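Local coordinates for protein scallop myosin (Argopecten irradians, PDB 1WDC) that serves as the regulatory light chain of molluscan striated adductor myosin, an EF-hand protein on which calcium control of the motor's ATPase depends, at residues 106-109 with 110-114. Residues are numbered along the deposited sequence; the frame is centred on the assembly and turned at random.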
ATOM      1  N   ILE B 106      15.091   5.445  -1.935  1.00 18.98           N
ATOM      2  CA  ILE B 106      14.709   5.442  -3.330  1.00 24.63           C
ATOM      3  C   ILE B 106      14.213   4.075  -3.810  1.00 26.05           C
ATOM      4  O   ILE B 106      13.187   3.996  -4.502  1.00 27.38           O
ATOM      5  CB  ILE B 106      15.875   5.938  -4.259  1.00 26.97           C
ATOM      6  CG1 ILE B 106      15.359   6.165  -5.708  1.00 22.73           C
ATOM      7  CG2 ILE B 106      17.017   4.934  -4.237  1.00 26.95           C
ATOM      8  CD1 ILE B 106      14.084   7.033  -5.846  1.00 14.94           C
ATOM      9  N   GLU B 107      14.797   3.006  -3.264  1.00 26.07           N
ATOM     10  CA  GLU B 107      14.519   1.649  -3.750  1.00 24.21           C
ATOM     11  C   GLU B 107      13.159   1.169  -3.271  1.00 21.80           C
ATOM     12  O   GLU B 107      12.494   0.388  -3.931  1.00 20.73           O
ATOM     13  CB  GLU B 107      15.591   0.652  -3.282  1.00 27.40           C
ATOM     14  CG  GLU B 107      16.863   1.267  -2.748  1.00 33.62           C
ATOM     15  CD  GLU B 107      16.746   1.643  -1.290  1.00 36.76           C
ATOM     16  OE1 GLU B 107      16.543   0.730  -0.440  1.00 44.94           O
ATOM     17  OE2 GLU B 107      16.845   2.851  -0.999  1.00 36.09           O
ATOM     18  N   TYR B 108      12.776   1.628  -2.086  1.00 23.04           N
ATOM     19  CA  TYR B 108      11.489   1.287  -1.507  1.00 23.55           C
ATOM     20  C   TYR B 108      10.309   1.916  -2.306  1.00 22.67           C
ATOM     21  O   TYR B 108       9.451   1.189  -2.798  1.00 21.77           O
ATOM     22  CB  TYR B 108      11.485   1.745  -0.054  1.00 19.07           C
ATOM     23  CG  TYR B 108      10.249   1.346   0.698  1.00 23.30           C
ATOM     24  CD1 TYR B 108       9.601   0.119   0.444  1.00 24.68           C
ATOM     25  CD2 TYR B 108       9.739   2.169   1.695  1.00 24.60           C
ATOM     26  CE1 TYR B 108       8.459  -0.259   1.176  1.00 26.81           C
ATOM     27  CE2 TYR B 108       8.624   1.790   2.444  1.00 26.19           C
ATOM     28  CZ  TYR B 108       7.986   0.592   2.178  1.00 25.54           C
ATOM     29  OH  TYR B 108       6.842   0.312   2.893  1.00 35.34           O
ATOM     30  N   ILE B 109      10.356   3.229  -2.562  1.00 22.86           N
ATOM     31  CA  ILE B 109       9.282   3.861  -3.328  1.00 24.88           C
ATOM     32  C   ILE B 109       9.164   3.361  -4.794  1.00 25.05           C
ATOM     33  O   ILE B 109       8.071   3.064  -5.223  1.00 25.21           O
ATOM     34  CB  ILE B 109       9.326   5.432  -3.260  1.00 25.03           C
ATOM     35  CG1 ILE B 109       8.038   5.997  -3.860  1.00 24.12           C
ATOM     36  CG2 ILE B 109      10.525   6.013  -4.025  1.00 23.93           C
ATOM     37  CD1 ILE B 109       6.789   5.586  -3.125  1.00 17.50           C
ATOM     38  N   LYS B 110      10.273   3.035  -5.460  1.00 24.13           N
ATOM     39  CA  LYS B 110      10.187   2.423  -6.798  1.00 24.62           C
ATOM     40  C   LYS B 110       9.483   1.080  -6.730  1.00 25.38           C
ATOM     41  O   LYS B 110       8.695   0.721  -7.609  1.00 20.96           O
ATOM     42  CB  LYS B 110      11.581   2.216  -7.415  1.00 24.57           C
ATOM     43  CG  LYS B 110      12.308   3.504  -7.616  1.00 27.59           C
ATOM     44  CD  LYS B 110      13.367   3.415  -8.669  1.00 29.23           C
ATOM     45  CE  LYS B 110      13.615   4.817  -9.230  1.00 28.65           C
ATOM     46  NZ  LYS B 110      14.893   4.927 -10.016  1.00 37.62           N
ATOM     47  N   ASP B 111       9.802   0.328  -5.680  1.00 27.45           N
ATOM     48  CA  ASP B 111       9.297  -1.030  -5.525  1.00 25.52           C
ATOM     49  C   ASP B 111       7.801  -1.026  -5.249  1.00 19.54           C
ATOM     50  O   ASP B 111       7.049  -1.800  -5.829  1.00 20.74           O
ATOM     51  CB  ASP B 111      10.055  -1.681  -4.384  1.00 32.06           C
ATOM     52  CG  ASP B 111       9.592  -3.085  -4.089  1.00 33.52           C
ATOM     53  OD1 ASP B 111       9.528  -3.892  -5.040  1.00 32.47           O
ATOM     54  OD2 ASP B 111       9.377  -3.382  -2.875  1.00 42.30           O
ATOM     55  N   LEU B 112       7.371  -0.064  -4.441  1.00 20.47           N
ATOM     56  CA  LEU B 112       5.959   0.140  -4.133  1.00 18.66           C
ATOM     57  C   LEU B 112       5.163   0.435  -5.391  1.00 20.87           C
ATOM     58  O   LEU B 112       4.222  -0.277  -5.674  1.00 25.24           O
ATOM     59  CB  LEU B 112       5.798   1.300  -3.147  1.00 19.75           C
ATOM     60  CG  LEU B 112       6.132   0.996  -1.696  1.00 18.88           C
ATOM     61  CD1 LEU B 112       6.199   2.295  -0.929  1.00 17.29           C
ATOM     62  CD2 LEU B 112       5.047   0.093  -1.136  1.00 16.34           C
ATOM     63  N   LEU B 113       5.665   1.375  -6.204  1.00 22.52           N
ATOM     64  CA  LEU B 113       4.988   1.912  -7.399  1.00 21.93           C
ATOM     65  C   LEU B 113       4.943   0.962  -8.564  1.00 21.60           C
ATOM     66  O   LEU B 113       3.902   0.786  -9.208  1.00 22.74           O
ATOM     67  CB  LEU B 113       5.662   3.198  -7.897  1.00 22.10           C
ATOM     68  CG  LEU B 113       5.589   4.510  -7.094  1.00 23.68           C
ATOM     69  CD1 LEU B 113       6.411   5.558  -7.847  1.00 26.61           C
ATOM     70  CD2 LEU B 113       4.125   4.973  -6.923  1.00 22.76           C
ATOM     71  N   GLU B 114       6.037   0.249  -8.739  1.00 20.45           N
ATOM     72  CA  GLU B 114       6.211  -0.573  -9.900  1.00 21.66           C
ATOM     73  C   GLU B 114       5.666  -1.988  -9.755  1.00 23.55           C
ATOM     74  O   GLU B 114       5.265  -2.627 -10.733  1.00 25.27           O
ATOM     75  CB  GLU B 114       7.683  -0.576 -10.215  1.00 20.05           C
ATOM     76  CG  GLU B 114       8.090  -1.605 -11.186  1.00 28.59           C
ATOM     77  CD  GLU B 114       9.490  -1.376 -11.648  1.00 33.16           C
ATOM     78  OE1 GLU B 114      10.354  -0.943 -10.832  1.00 41.40           O
ATOM     79  OE2 GLU B 114       9.703  -1.562 -12.857  1.00 40.19           O
TER
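Leu112 lays one methyl over the ring of Tyr108, one turn earlier: its CD1 stands 4.0 Å from the centroid of that ring and 11° off the normal, a CH-pi contact over the face. The branch point follows it over the same ring, CG of Leu112 lying 3.9 Å from CE1 of Tyr108. The tyrosine torsion, with CG trans to the backbone N (chi1 -175°), tilts the ring toward the C-terminal end of the helix, alongside Leu112. With an alanine in place of Tyr108, Leu112 would probably lose the flat surface under its CD1 and be freer to turn. Packing continues on the buried side, where CD1 of Ile109 meets CD1 of Leu112 at 4.0 Å, the side chains crossing at about a right angle. The backbone is bonded i to i+4: Leu112 N donates to Tyr108 O at 2.9 Å, and Leu113 N to Ile109 O at 3.1 Å. The exposed side is looser: Asp111 N donates a hydrogen bond to Glu107 O at 3.2 Å, bent to 143° at the hydrogen, and the Glu107 side chain comes no nearer than 6.0 Å, from its CB to CB of Lys110. Between these sides, the extended chain of Lys110 brings CE to 4.1 Å from CD1 of Ile106, and the lysine makes a cation-pi contact with Phe129. Helix 106-115 closes an EF-hand-type helix-loop-helix begun by helix 86-94: Ile106, Ile109 and Leu113 pack on Phe129 of helix 122-131, Ile106 and Ile109 also touch Phe139 of strand 138-139, and Leu112 meets apolar and aromatic side chains of two other protein chains.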